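Local coordinates for protein RNA-directed RNA polymerase (Infectious pancreatic necrosis virus, PDB 3ZED) that catalyses RNA-templated synthesis of RNA from ribonucleoside triphosphates, and probably occurs both free and covalently attached to the viral genomic RNA, at residues B[654-659]-B[664-669]; B[157-162]-B[592-597]; B[561-566]-B[617-622]; B[568-573]-B[675-680]. All blocks are in the same frame, centred on the assembly; numbering follows the deposited sequence.

Contact 1: B[654-659]-B[664-669]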
loop_
_atom_site.group_PDB
_atom_site.type_symbol
_atom_site.label_atom_id
_atom_site.label_comp_id
_atom_site.label_asym_id
_atom_site.label_seq_id
_atom_site.Cartn_x
_atom_site.Cartn_y
_atom_site.Cartn_z
ATOM N N ASP B 654 -16.093 16.794 14.681
ATOM C CA ASP B 654 -14.809 16.700 15.385
ATOM C C ASP B 654 -14.059 15.477 14.868
ATOM O O ASP B 654 -12.858 15.557 14.579
ATOM C CB ASP B 654 -14.982 16.616 16.926
ATOM C CG ASP B 654 -15.514 17.851 17.646
ATOM O OD1 ASP B 654 -15.108 18.975 17.285
ATOM O OD2 ASP B 654 -16.265 17.683 18.637
ATOM N N ASP B 655 -14.774 14.347 14.716
ATOM C CA ASP B 655 -14.169 13.112 14.191
ATOM C C ASP B 655 -14.523 12.938 12.693
ATOM O O ASP B 655 -14.968 11.871 12.285
ATOM C CB ASP B 655 -14.604 11.896 15.033
ATOM C CG ASP B 655 -14.410 12.065 16.533
ATOM O OD1 ASP B 655 -13.323 12.536 16.946
ATOM O OD2 ASP B 655 -15.346 11.733 17.293
ATOM N N TRP B 656 -14.317 14.005 11.887
ATOM C CA TRP B 656 -14.631 14.076 10.446
ATOM C C TRP B 656 -13.760 13.181 9.550
ATOM O O TRP B 656 -14.156 12.879 8.426
ATOM C CB TRP B 656 -14.498 15.526 9.949
ATOM C CG TRP B 656 -13.084 16.038 9.915
ATOM C CD1 TRP B 656 -12.409 16.650 10.930
ATOM C CD2 TRP B 656 -12.185 16.005 8.795
ATOM N NE1 TRP B 656 -11.153 17.015 10.512
ATOM C CE2 TRP B 656 -10.974 16.602 9.215
ATOM C CE3 TRP B 656 -12.276 15.507 7.478
ATOM C CZ2 TRP B 656 -9.858 16.691 8.380
ATOM C CZ3 TRP B 656 -11.173 15.617 6.643
ATOM C CH2 TRP B 656 -9.983 16.193 7.094
ATOM N N ASN B 657 -12.574 12.799 10.032
ATOM C CA ASN B 657 -11.552 12.048 9.304
ATOM C C ASN B 657 -12.069 10.747 8.689
ATOM O O ASN B 657 -11.788 10.485 7.521
ATOM C CB ASN B 657 -10.342 11.785 10.207
ATOM C CG ASN B 657 -9.767 13.078 10.746
ATOM O OD1 ASN B 657 -10.272 13.657 11.713
ATOM N ND2 ASN B 657 -8.809 13.640 10.040
ATOM N N ASN B 658 -12.839 9.966 9.450
ATOM C CA ASN B 658 -13.420 8.687 9.014
ATOM C C ASN B 658 -14.499 8.861 7.912
ATOM O O ASN B 658 -14.752 7.913 7.173
ATOM C CB ASN B 658 -13.993 7.898 10.200
ATOM C CG ASN B 658 -14.542 8.756 11.311
ATOM O OD1 ASN B 658 -13.857 9.043 12.305
ATOM N ND2 ASN B 658 -15.762 9.234 11.133
ATOM N N MET B 659 -15.103 10.056 7.803
ATOM C CA MET B 659 -16.119 10.412 6.805
ATOM C C MET B 659 -15.530 10.964 5.486
ATOM O O MET B 659 -16.281 11.194 4.525
ATOM C CB MET B 659 -17.043 11.494 7.372
ATOM C CG MET B 659 -17.872 11.061 8.528
ATOM S SD MET B 659 -19.176 12.266 8.802
ATOM C CE MET B 659 -20.367 11.228 9.571
ATOM N N GLY B 664 -7.226 11.004 6.252
ATOM C CA GLY B 664 -5.929 10.425 6.568
ATOM C C GLY B 664 -4.762 11.389 6.652
ATOM O O GLY B 664 -3.624 10.944 6.810
ATOM N N ASP B 665 -4.998 12.693 6.585
ATOM C CA ASP B 665 -3.906 13.655 6.690
ATOM C C ASP B 665 -4.029 14.511 7.983
ATOM O O ASP B 665 -3.171 14.438 8.880
ATOM C CB ASP B 665 -3.860 14.548 5.430
ATOM C CG ASP B 665 -3.545 13.829 4.111
ATOM O OD1 ASP B 665 -2.348 13.451 3.900
ATOM O OD2 ASP B 665 -4.472 13.716 3.250
ATOM N N LEU B 666 -5.129 15.285 8.074
ATOM C CA LEU B 666 -5.432 16.286 9.097
ATOM C C LEU B 666 -6.081 15.652 10.351
ATOM O O LEU B 666 -7.184 16.022 10.777
ATOM C CB LEU B 666 -6.355 17.355 8.459
ATOM C CG LEU B 666 -6.043 17.999 7.065
ATOM C CD1 LEU B 666 -4.587 18.394 6.896
ATOM C CD2 LEU B 666 -6.585 17.182 5.905
ATOM N N GLU B 667 -5.337 14.727 10.970
ATOM C CA GLU B 667 -5.750 13.879 12.101
ATOM C C GLU B 667 -6.229 14.636 13.359
ATOM O O GLU B 667 -7.138 14.155 14.033
ATOM C CB GLU B 667 -4.620 12.907 12.493
ATOM C CG GLU B 667 -3.952 12.182 11.327
ATOM C CD GLU B 667 -4.673 11.025 10.653
ATOM O OE1 GLU B 667 -5.913 10.908 10.791
ATOM O OE2 GLU B 667 -3.987 10.241 9.957
ATOM N N GLY B 668 -5.618 15.778 13.660
ATOM C CA GLY B 668 -5.928 16.573 14.841
ATOM C C GLY B 668 -6.689 17.862 14.624
ATOM O O GLY B 668 -6.631 18.757 15.470
ATOM N N ILE B 669 -7.425 17.981 13.508
ATOM C CA ILE B 669 -8.227 19.183 13.264
ATOM C C ILE B 669 -9.717 18.832 13.359
ATOM O O ILE B 669 -10.108 17.688 13.112
ATOM C CB ILE B 669 -7.884 19.921 11.944
ATOM C CG1 ILE B 669 -8.357 19.171 10.708
ATOM C CG2 ILE B 669 -6.401 20.261 11.849
ATOM C CD1 ILE B 669 -9.174 19.957 9.867
HETATM O O HOH W 1 -10.367 15.222 13.985
#
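W656 meets L666 and I669 with the rim of its indole. NE1 donates to I669 O at 2.9 Å, but the bond is bent, with an N-H...O angle of 135°, and it reaches the carbonyl from above its plane. I669 C and L666 CB lie at the ring edge, CB 3.6 Å from CZ2 of W656, while CD1 of I669 comes within 3.7 Å of the same CZ2. A chi1 of 69° sets the indole between its own backbone N and carbonyl carbon and carries its buried end to these side chains, with V611 of helix 604-621 beside it. This is the tight half. N657 ND2 sits 3.6 Å above the plane of the indole, offset toward its rim, and gives a straighter bond to L666 O (3.0 Å); ND2 also donates to G663 O. A water sits 2.6 Å from both D654 O and I669 O. The looser side is that of exposed E667, whose OE1 approaches N657 ND2 only to 4.1 Å. Segment 664-669 is tightly turned, an inverse gamma turn centred on L666 overlapping a type I beta turn from L666 to I669, in the thumb-domain loop between helices 650-654 and 677-683.

Contact 2: B[157-162]-B[592-597]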
loop_
_atom_site.group_PDB
_atom_site.type_symbol
_atom_site.label_atom_id
_atom_site.label_comp_id
_atom_site.label_asym_id
_atom_site.label_seq_id
_atom_site.Cartn_x
_atom_site.Cartn_y
_atom_site.Cartn_z
ATOM N N LEU B 157 -16.048 11.577 -16.519
ATOM C CA LEU B 157 -15.668 10.660 -15.453
ATOM C C LEU B 157 -16.895 10.003 -14.810
ATOM O O LEU B 157 -18.028 10.412 -15.034
ATOM C CB LEU B 157 -14.803 11.353 -14.352
ATOM C CG LEU B 157 -13.530 12.100 -14.776
ATOM C CD1 LEU B 157 -12.843 12.707 -13.584
ATOM C CD2 LEU B 157 -12.552 11.196 -15.556
ATOM N N GLN B 158 -16.649 8.969 -14.009
ATOM C CA GLN B 158 -17.658 8.286 -13.238
ATOM C C GLN B 158 -17.020 7.649 -12.016
ATOM O O GLN B 158 -16.120 6.822 -12.154
ATOM C CB GLN B 158 -18.398 7.223 -14.079
ATOM C CG GLN B 158 -19.492 6.474 -13.302
ATOM C CD GLN B 158 -20.566 7.405 -12.798
ATOM O OE1 GLN B 158 -21.285 8.023 -13.581
ATOM N NE2 GLN B 158 -20.667 7.559 -11.480
ATOM N N TYR B 159 -17.484 8.030 -10.821
ATOM C CA TYR B 159 -17.035 7.345 -9.621
ATOM C C TYR B 159 -17.853 6.066 -9.496
ATOM O O TYR B 159 -19.076 6.087 -9.699
ATOM C CB TYR B 159 -17.124 8.204 -8.348
ATOM C CG TYR B 159 -16.680 7.431 -7.123
ATOM C CD1 TYR B 159 -15.329 7.221 -6.859
ATOM C CD2 TYR B 159 -17.610 6.809 -6.292
ATOM C CE1 TYR B 159 -14.913 6.448 -5.776
ATOM C CE2 TYR B 159 -17.204 6.012 -5.220
ATOM C CZ TYR B 159 -15.854 5.848 -4.955
ATOM O OH TYR B 159 -15.446 5.108 -3.867
ATOM N N GLY B 160 -17.176 4.970 -9.195
ATOM C CA GLY B 160 -17.834 3.684 -9.061
ATOM C C GLY B 160 -16.883 2.512 -9.070
ATOM O O GLY B 160 -15.668 2.698 -9.125
ATOM N N SER B 161 -17.444 1.289 -9.057
ATOM C CA SER B 161 -16.695 0.039 -8.984
ATOM C C SER B 161 -16.619 -0.685 -10.360
ATOM O O SER B 161 -16.472 -1.910 -10.418
ATOM C CB SER B 161 -17.298 -0.861 -7.909
ATOM O OG SER B 161 -18.705 -0.980 -8.056
ATOM N N GLY B 162 -16.663 0.094 -11.443
ATOM C CA GLY B 162 -16.521 -0.410 -12.812
ATOM C C GLY B 162 -17.444 -1.537 -13.240
ATOM O O GLY B 162 -18.646 -1.504 -12.967
ATOM N N GLY B 592 -19.023 9.161 -1.155
ATOM C CA GLY B 592 -19.994 9.292 -0.077
ATOM C C GLY B 592 -19.509 8.574 1.168
ATOM O O GLY B 592 -18.338 8.183 1.250
ATOM N N LEU B 593 -20.412 8.375 2.142
ATOM C CA LEU B 593 -20.099 7.582 3.337
ATOM C C LEU B 593 -20.072 6.111 2.935
ATOM O O LEU B 593 -21.131 5.556 2.626
ATOM C CB LEU B 593 -21.144 7.810 4.457
ATOM C CG LEU B 593 -21.012 9.034 5.336
ATOM C CD1 LEU B 593 -22.176 9.112 6.283
ATOM C CD2 LEU B 593 -19.719 9.004 6.136
ATOM N N GLU B 594 -18.879 5.499 2.866
ATOM C CA GLU B 594 -18.758 4.085 2.483
ATOM C C GLU B 594 -18.471 3.234 3.739
ATOM O O GLU B 594 -17.458 2.531 3.844
ATOM C CB GLU B 594 -17.711 3.896 1.380
ATOM C CG GLU B 594 -18.191 4.406 0.025
ATOM C CD GLU B 594 -17.143 4.541 -1.066
ATOM O OE1 GLU B 594 -16.100 3.851 -0.989
ATOM O OE2 GLU B 594 -17.382 5.326 -2.013
ATOM N N ASN B 595 -19.393 3.354 4.708
ATOM C CA ASN B 595 -19.418 2.683 6.007
ATOM C C ASN B 595 -20.870 2.616 6.451
ATOM O O ASN B 595 -21.449 3.645 6.812
ATOM C CB ASN B 595 -18.544 3.425 7.037
ATOM C CG ASN B 595 -18.375 2.666 8.331
ATOM O OD1 ASN B 595 -19.114 2.879 9.298
ATOM N ND2 ASN B 595 -17.422 1.733 8.361
ATOM N N LYS B 596 -21.474 1.414 6.359
ATOM C CA LYS B 596 -22.879 1.148 6.685
ATOM C C LYS B 596 -23.237 1.568 8.115
ATOM O O LYS B 596 -24.271 2.213 8.308
ATOM C CB LYS B 596 -23.207 -0.339 6.475
ATOM N N ALA B 597 -22.368 1.229 9.097
ATOM C CA ALA B 597 -22.548 1.514 10.526
ATOM C C ALA B 597 -22.669 3.013 10.811
ATOM O O ALA B 597 -23.633 3.425 11.468
ATOM C CB ALA B 597 -21.400 0.917 11.332
#
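Strand 157-160, paired antiparallel with strand 299-310 in a mixed sheet of the palm domain, sends Y159 toward E594 in the loop leading to helix 596-600 of the thumb domain. The contact is essentially a single hydrogen bond between two residues far apart in sequence: Y159 OH donates to E594 OE2 at 2.7 Å, and only 82 Å² is buried by the two segments together. The bond uses the syn lone pair of OE2, the side that faces the other oxygen, which explains why OE1 is also fairly near, 3.2 Å from Y159 OH. The two side chains arrive from opposite directions, with OE2 at the ring edge of Y159, 3.3 Å from CE2. Ring and carboxylate are turned 27° against each other. The anti chi1 of Y159 (178°) and the extended chain of E594 let the two side chains bridge backbones whose closest CA atoms, those of Y159 and G592, are 10.2 Å apart. Behind Y159, its carbonyl O accepts a nearly linear bond from Q158 NE2 (2.8 Å), an amide that also reaches G121 O, while the side chain of Y589 touches that of Y159. A short phenol-carboxylate bond of this kind, between a buried tyrosine and an exposed glutamate, would be expected to stabilise the ionised carboxylate of E594.

Contact 3: B[561-566]-B[617-622]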
loop_
_atom_site.group_PDB
_atom_site.type_symbol
_atom_site.label_atom_id
_atom_site.label_comp_id
_atom_site.label_asym_id
_atom_site.label_seq_id
_atom_site.Cartn_x
_atom_site.Cartn_y
_atom_site.Cartn_z
ATOM N N LEU B 561 3.309 12.822 -4.464
ATOM C CA LEU B 561 2.273 11.992 -3.832
ATOM C C LEU B 561 0.893 12.699 -3.928
ATOM O O LEU B 561 0.085 12.618 -3.009
ATOM C CB LEU B 561 2.627 11.602 -2.368
ATOM C CG LEU B 561 4.042 11.026 -2.128
ATOM C CD1 LEU B 561 4.240 10.636 -0.686
ATOM C CD2 LEU B 561 4.315 9.834 -3.026
ATOM N N GLY B 562 0.659 13.376 -5.064
ATOM C CA GLY B 562 -0.581 14.094 -5.349
ATOM C C GLY B 562 -0.643 15.541 -4.908
ATOM O O GLY B 562 -1.699 16.161 -5.015
ATOM N N TRP B 563 0.463 16.103 -4.430
ATOM C CA TRP B 563 0.475 17.489 -3.947
ATOM C C TRP B 563 1.374 18.420 -4.766
ATOM O O TRP B 563 2.466 18.042 -5.186
ATOM C CB TRP B 563 0.948 17.548 -2.473
ATOM C CG TRP B 563 0.163 16.674 -1.551
ATOM C CD1 TRP B 563 0.491 15.411 -1.137
ATOM C CD2 TRP B 563 -1.130 16.958 -0.997
ATOM N NE1 TRP B 563 -0.503 14.900 -0.331
ATOM C CE2 TRP B 563 -1.523 15.821 -0.244
ATOM C CE3 TRP B 563 -1.992 18.075 -1.045
ATOM C CZ2 TRP B 563 -2.734 15.774 0.465
ATOM C CZ3 TRP B 563 -3.182 18.029 -0.335
ATOM C CH2 TRP B 563 -3.552 16.884 0.396
ATOM N N SER B 564 0.900 19.655 -4.946
ATOM C CA SER B 564 1.624 20.788 -5.539
ATOM C C SER B 564 2.020 21.723 -4.408
ATOM O O SER B 564 1.464 21.622 -3.299
ATOM C CB SER B 564 0.763 21.536 -6.556
ATOM O OG SER B 564 0.416 20.724 -7.656
ATOM N N ALA B 565 2.962 22.631 -4.674
ATOM C CA ALA B 565 3.438 23.589 -3.671
ATOM C C ALA B 565 3.066 25.008 -4.099
ATOM O O ALA B 565 3.242 25.386 -5.261
ATOM C CB ALA B 565 4.941 23.463 -3.506
ATOM N N ILE B 566 2.545 25.779 -3.159
ATOM C CA ILE B 566 2.148 27.160 -3.379
ATOM C C ILE B 566 2.911 27.964 -2.316
ATOM O O ILE B 566 3.095 27.461 -1.214
ATOM C CB ILE B 566 0.582 27.215 -3.298
ATOM C CG1 ILE B 566 -0.084 27.087 -4.691
ATOM C CG2 ILE B 566 -0.035 28.302 -2.416
ATOM C CD1 ILE B 566 0.086 28.268 -5.676
ATOM N N ARG B 617 -12.182 22.284 0.412
ATOM C CA ARG B 617 -11.587 23.601 0.654
ATOM C C ARG B 617 -10.208 23.446 1.314
ATOM O O ARG B 617 -9.244 24.017 0.815
ATOM C CB ARG B 617 -12.506 24.462 1.530
ATOM C CG ARG B 617 -13.816 24.859 0.863
ATOM C CD ARG B 617 -14.786 25.472 1.867
ATOM N NE ARG B 617 -14.349 26.809 2.258
ATOM C CZ ARG B 617 -14.786 27.472 3.322
ATOM N NH1 ARG B 617 -15.667 26.917 4.145
ATOM N NH2 ARG B 617 -14.341 28.687 3.579
ATOM N N LEU B 618 -10.114 22.628 2.381
ATOM C CA LEU B 618 -8.897 22.372 3.158
ATOM C C LEU B 618 -7.718 21.868 2.344
ATOM O O LEU B 618 -6.585 22.311 2.561
ATOM C CB LEU B 618 -9.166 21.316 4.235
ATOM C CG LEU B 618 -9.742 21.733 5.548
ATOM C CD1 LEU B 618 -10.206 20.517 6.302
ATOM C CD2 LEU B 618 -8.718 22.436 6.372
ATOM N N VAL B 619 -7.963 20.888 1.481
ATOM C CA VAL B 619 -6.900 20.245 0.717
ATOM C C VAL B 619 -6.373 21.117 -0.418
ATOM O O VAL B 619 -5.320 20.795 -0.952
ATOM C CB VAL B 619 -7.302 18.835 0.211
ATOM C CG1 VAL B 619 -7.493 17.902 1.399
ATOM C CG2 VAL B 619 -8.545 18.882 -0.690
ATOM N N GLY B 620 -7.056 22.201 -0.755
ATOM C CA GLY B 620 -6.555 23.090 -1.800
ATOM C C GLY B 620 -7.549 23.954 -2.533
ATOM O O GLY B 620 -7.151 24.816 -3.323
ATOM N N GLY B 621 -8.832 23.710 -2.298
ATOM C CA GLY B 621 -9.909 24.469 -2.937
ATOM C C GLY B 621 -9.927 25.892 -2.438
ATOM O O GLY B 621 -10.327 26.805 -3.176
ATOM N N TRP B 622 -9.406 26.104 -1.194
ATOM C CA TRP B 622 -9.301 27.436 -0.611
ATOM C C TRP B 622 -8.560 28.380 -1.542
ATOM O O TRP B 622 -8.813 29.564 -1.491
ATOM C CB TRP B 622 -8.589 27.405 0.769
ATOM C CG TRP B 622 -7.171 26.907 0.751
ATOM C CD1 TRP B 622 -6.756 25.630 0.964
ATOM C CD2 TRP B 622 -5.982 27.678 0.506
ATOM N NE1 TRP B 622 -5.390 25.546 0.840
ATOM C CE2 TRP B 622 -4.886 26.792 0.578
ATOM C CE3 TRP B 622 -5.734 29.038 0.248
ATOM C CZ2 TRP B 622 -3.556 27.219 0.407
ATOM C CZ3 TRP B 622 -4.418 29.463 0.083
ATOM C CH2 TRP B 622 -3.349 28.557 0.145
#
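With chi1 at -55°, W563 has its CG opposite the carbonyl carbon and swings its indole from the strand toward V619; W622, with chi1 at 62°, tucks CG between its backbone N and carbonyl carbon and brings its six-membered ring near I566. These two indoles make the contact, and the two pairings are separate. At the first, the benzo edge of W563 meets the carbonyl of V619 nearly in the ring plane, CZ3 lying 3.5 Å from O, and the side chains cross at about a right angle, with W563 CH2 4.2 Å from V619 CG1. At the second, I566 CG2 approaches W622 CH2 to 4.2 Å, an oblique apolar touch in which the side chains slide past each other in opposite directions. Strand 563-568 is the middle strand of a three-stranded antiparallel sheet in the thumb domain, and the C-terminal part of helix 604-621 packs against it. A wider, pi-type turn occurs here, W622 N bonding to R617 O (2.9 Å), an oxygen that also accepts from G620 N (3.2 Å) and lies at the W622 ring edge. All four touching residues are buried. Further aromatic and aliphatic cover comes from F361, edge-to-face with W563, and from V577 of strand 573-578, which touches both I566 and W622; a backbone hydrogen bond between V619 and L578 ties the helix to the same strand.

Contact 4: B[568-573]-B[675-680]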
loop_
_atom_site.group_PDB
_atom_site.type_symbol
_atom_site.label_atom_id
_atom_site.label_comp_id
_atom_site.label_asym_id
_atom_site.label_seq_id
_atom_site.Cartn_x
_atom_site.Cartn_y
_atom_site.Cartn_z
ATOM N N SER B 568 3.278 30.884 0.418
ATOM C CA SER B 568 2.486 31.688 1.360
ATOM C C SER B 568 3.300 32.885 1.859
ATOM O O SER B 568 4.363 32.698 2.446
ATOM C CB SER B 568 2.042 30.831 2.551
ATOM O OG SER B 568 1.576 31.619 3.637
ATOM N N ARG B 569 2.801 34.111 1.630
ATOM C CA ARG B 569 3.460 35.339 2.117
ATOM C C ARG B 569 3.329 35.479 3.640
ATOM O O ARG B 569 4.245 35.994 4.286
ATOM C CB ARG B 569 2.869 36.599 1.450
ATOM C CG ARG B 569 3.380 36.811 0.047
ATOM C CD ARG B 569 2.908 38.133 -0.564
ATOM N NE ARG B 569 3.155 38.098 -2.008
ATOM C CZ ARG B 569 4.297 38.456 -2.586
ATOM N NH1 ARG B 569 5.287 38.975 -1.859
ATOM N NH2 ARG B 569 4.453 38.315 -3.899
ATOM N N GLN B 570 2.176 35.069 4.204
ATOM C CA GLN B 570 1.914 35.169 5.640
ATOM C C GLN B 570 2.848 34.270 6.440
ATOM O O GLN B 570 3.364 34.699 7.449
ATOM C CB GLN B 570 0.446 34.796 5.964
ATOM C CG GLN B 570 0.067 35.016 7.441
ATOM C CD GLN B 570 -1.364 34.681 7.762
ATOM O OE1 GLN B 570 -2.071 33.981 7.039
ATOM N NE2 GLN B 570 -1.826 35.163 8.870
ATOM N N MET B 571 3.041 33.038 5.992
ATOM C CA MET B 571 3.832 32.036 6.689
ATOM C C MET B 571 5.276 31.987 6.215
ATOM O O MET B 571 6.116 31.426 6.923
ATOM C CB MET B 571 3.174 30.660 6.541
ATOM C CG MET B 571 1.797 30.605 7.167
ATOM S SD MET B 571 1.186 28.934 7.264
ATOM C CE MET B 571 2.040 28.365 8.767
ATOM N N GLU B 572 5.568 32.612 5.046
ATOM C CA GLU B 572 6.899 32.708 4.419
ATOM C C GLU B 572 7.454 31.312 4.152
ATOM O O GLU B 572 8.604 30.992 4.465
ATOM C CB GLU B 572 7.873 33.549 5.243
ATOM C CG GLU B 572 7.627 35.044 5.137
ATOM C CD GLU B 572 8.719 35.825 5.823
ATOM O OE1 GLU B 572 9.751 36.077 5.163
ATOM O OE2 GLU B 572 8.590 36.093 7.042
ATOM N N MET B 573 6.604 30.485 3.558
ATOM C CA MET B 573 6.938 29.119 3.230
ATOM C C MET B 573 6.018 28.591 2.174
ATOM O O MET B 573 4.969 29.182 1.879
ATOM C CB MET B 573 6.895 28.214 4.487
ATOM C CG MET B 573 5.543 28.146 5.175
ATOM S SD MET B 573 5.707 27.490 6.869
ATOM C CE MET B 573 5.325 25.816 6.547
ATOM N N LEU B 675 -14.347 26.694 8.419
ATOM C CA LEU B 675 -12.966 26.925 7.992
ATOM C C LEU B 675 -12.666 28.443 7.916
ATOM O O LEU B 675 -13.465 29.206 7.358
ATOM C CB LEU B 675 -12.786 26.278 6.601
ATOM C CG LEU B 675 -11.379 26.115 6.049
ATOM C CD1 LEU B 675 -11.356 24.999 5.043
ATOM C CD2 LEU B 675 -10.882 27.391 5.366
ATOM N N THR B 676 -11.531 28.862 8.475
ATOM C CA THR B 676 -11.054 30.256 8.437
ATOM C C THR B 676 -9.578 30.229 8.054
ATOM O O THR B 676 -8.994 29.141 7.936
ATOM C CB THR B 676 -11.261 30.986 9.784
ATOM O OG1 THR B 676 -10.500 30.338 10.803
ATOM C CG2 THR B 676 -12.730 31.139 10.188
ATOM N N ASN B 677 -8.952 31.407 7.923
ATOM C CA ASN B 677 -7.523 31.462 7.638
ATOM C C ASN B 677 -6.696 30.759 8.757
ATOM O O ASN B 677 -5.672 30.168 8.445
ATOM C CB ASN B 677 -7.051 32.906 7.451
ATOM C CG ASN B 677 -5.641 32.970 6.957
ATOM O OD1 ASN B 677 -5.336 32.524 5.860
ATOM N ND2 ASN B 677 -4.740 33.394 7.811
ATOM N N GLN B 678 -7.141 30.813 10.040
ATOM C CA GLN B 678 -6.415 30.157 11.154
ATOM C C GLN B 678 -6.336 28.626 10.966
ATOM O O GLN B 678 -5.323 28.025 11.336
ATOM C CB GLN B 678 -7.024 30.498 12.524
ATOM C CG GLN B 678 -6.135 30.088 13.726
ATOM C CD GLN B 678 -4.762 30.730 13.708
ATOM O OE1 GLN B 678 -4.609 31.964 13.648
ATOM N NE2 GLN B 678 -3.722 29.904 13.743
ATOM N N THR B 679 -7.375 28.005 10.362
ATOM C CA THR B 679 -7.383 26.569 10.062
ATOM C C THR B 679 -6.230 26.225 9.103
ATOM O O THR B 679 -5.570 25.193 9.258
ATOM C CB THR B 679 -8.727 26.131 9.414
ATOM O OG1 THR B 679 -9.832 26.705 10.098
ATOM C CG2 THR B 679 -8.873 24.628 9.344
ATOM N N LEU B 680 -6.021 27.097 8.103
ATOM C CA LEU B 680 -4.992 26.918 7.080
ATOM C C LEU B 680 -3.607 27.147 7.658
ATOM O O LEU B 680 -2.678 26.429 7.278
ATOM C CB LEU B 680 -5.266 27.846 5.889
ATOM C CG LEU B 680 -6.564 27.550 5.117
ATOM C CD1 LEU B 680 -6.756 28.534 4.013
ATOM C CD2 LEU B 680 -6.599 26.110 4.600
#
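N677 ND2 donates to Q570 OE1 at 2.8 Å, with an N-H...O angle of 158°. The donor lies in the carbonyl plane of Q570, on a lone pair, with a C=O...N angle of 120°, and the two amides are within 13° of coplanar. Both side chains leave with CG opposite their backbone N and come in from opposite directions; Q570 continues extended, and the two side chains together bridge the 10.3 Å between the CA atoms of Q570 and N677. The other end of the N677 amide is held too, since OD1 accepts from L541 N, and together the two bonds fix the rotation of the group. Q570 stands in the turn after S568, where S568 OG accepts M571 N at 3.1 Å, an ST motif, and where E572 and M573 facing S568 form a G1 beta bulge. T676 is the N-cap residue of the following helix, and its N donates almost linearly to T679 OG1 (3.2 Å). The bond thus joins the turn between antiparallel strands 563-568 and 573-578 to the first turn of helix 677-683, with loop residues Y540 and L541 beside N677 and helix 604-621 packing against L675 and T679.

In the fold
Contacts 1, 3 and 4 lie within the thumb domain, whereas contact 2 bridges palm and thumb. Contacts 3 and 4, centres about 13 Å apart, touch through W622 and L680, and L618 and L675; contact 3 uses strand 563-568 and contact 4 the turn leading from it to strand 573-578. Contact 1, centred about 16 Å from contact 3, meets it at I669 and L618; it touches contact 2 through M659 and L593 but stays about 5 Å from contact 4 at the nearest atoms. Along the chain, contact 1 is nested inside the loop closed by contact 4, while contacts 2 and 3 cross. Helix 604-621 supplies one side of contact 3 and is touched by segments of contacts 1, 2 and 4, linking the thumb contacts with the one to the palm.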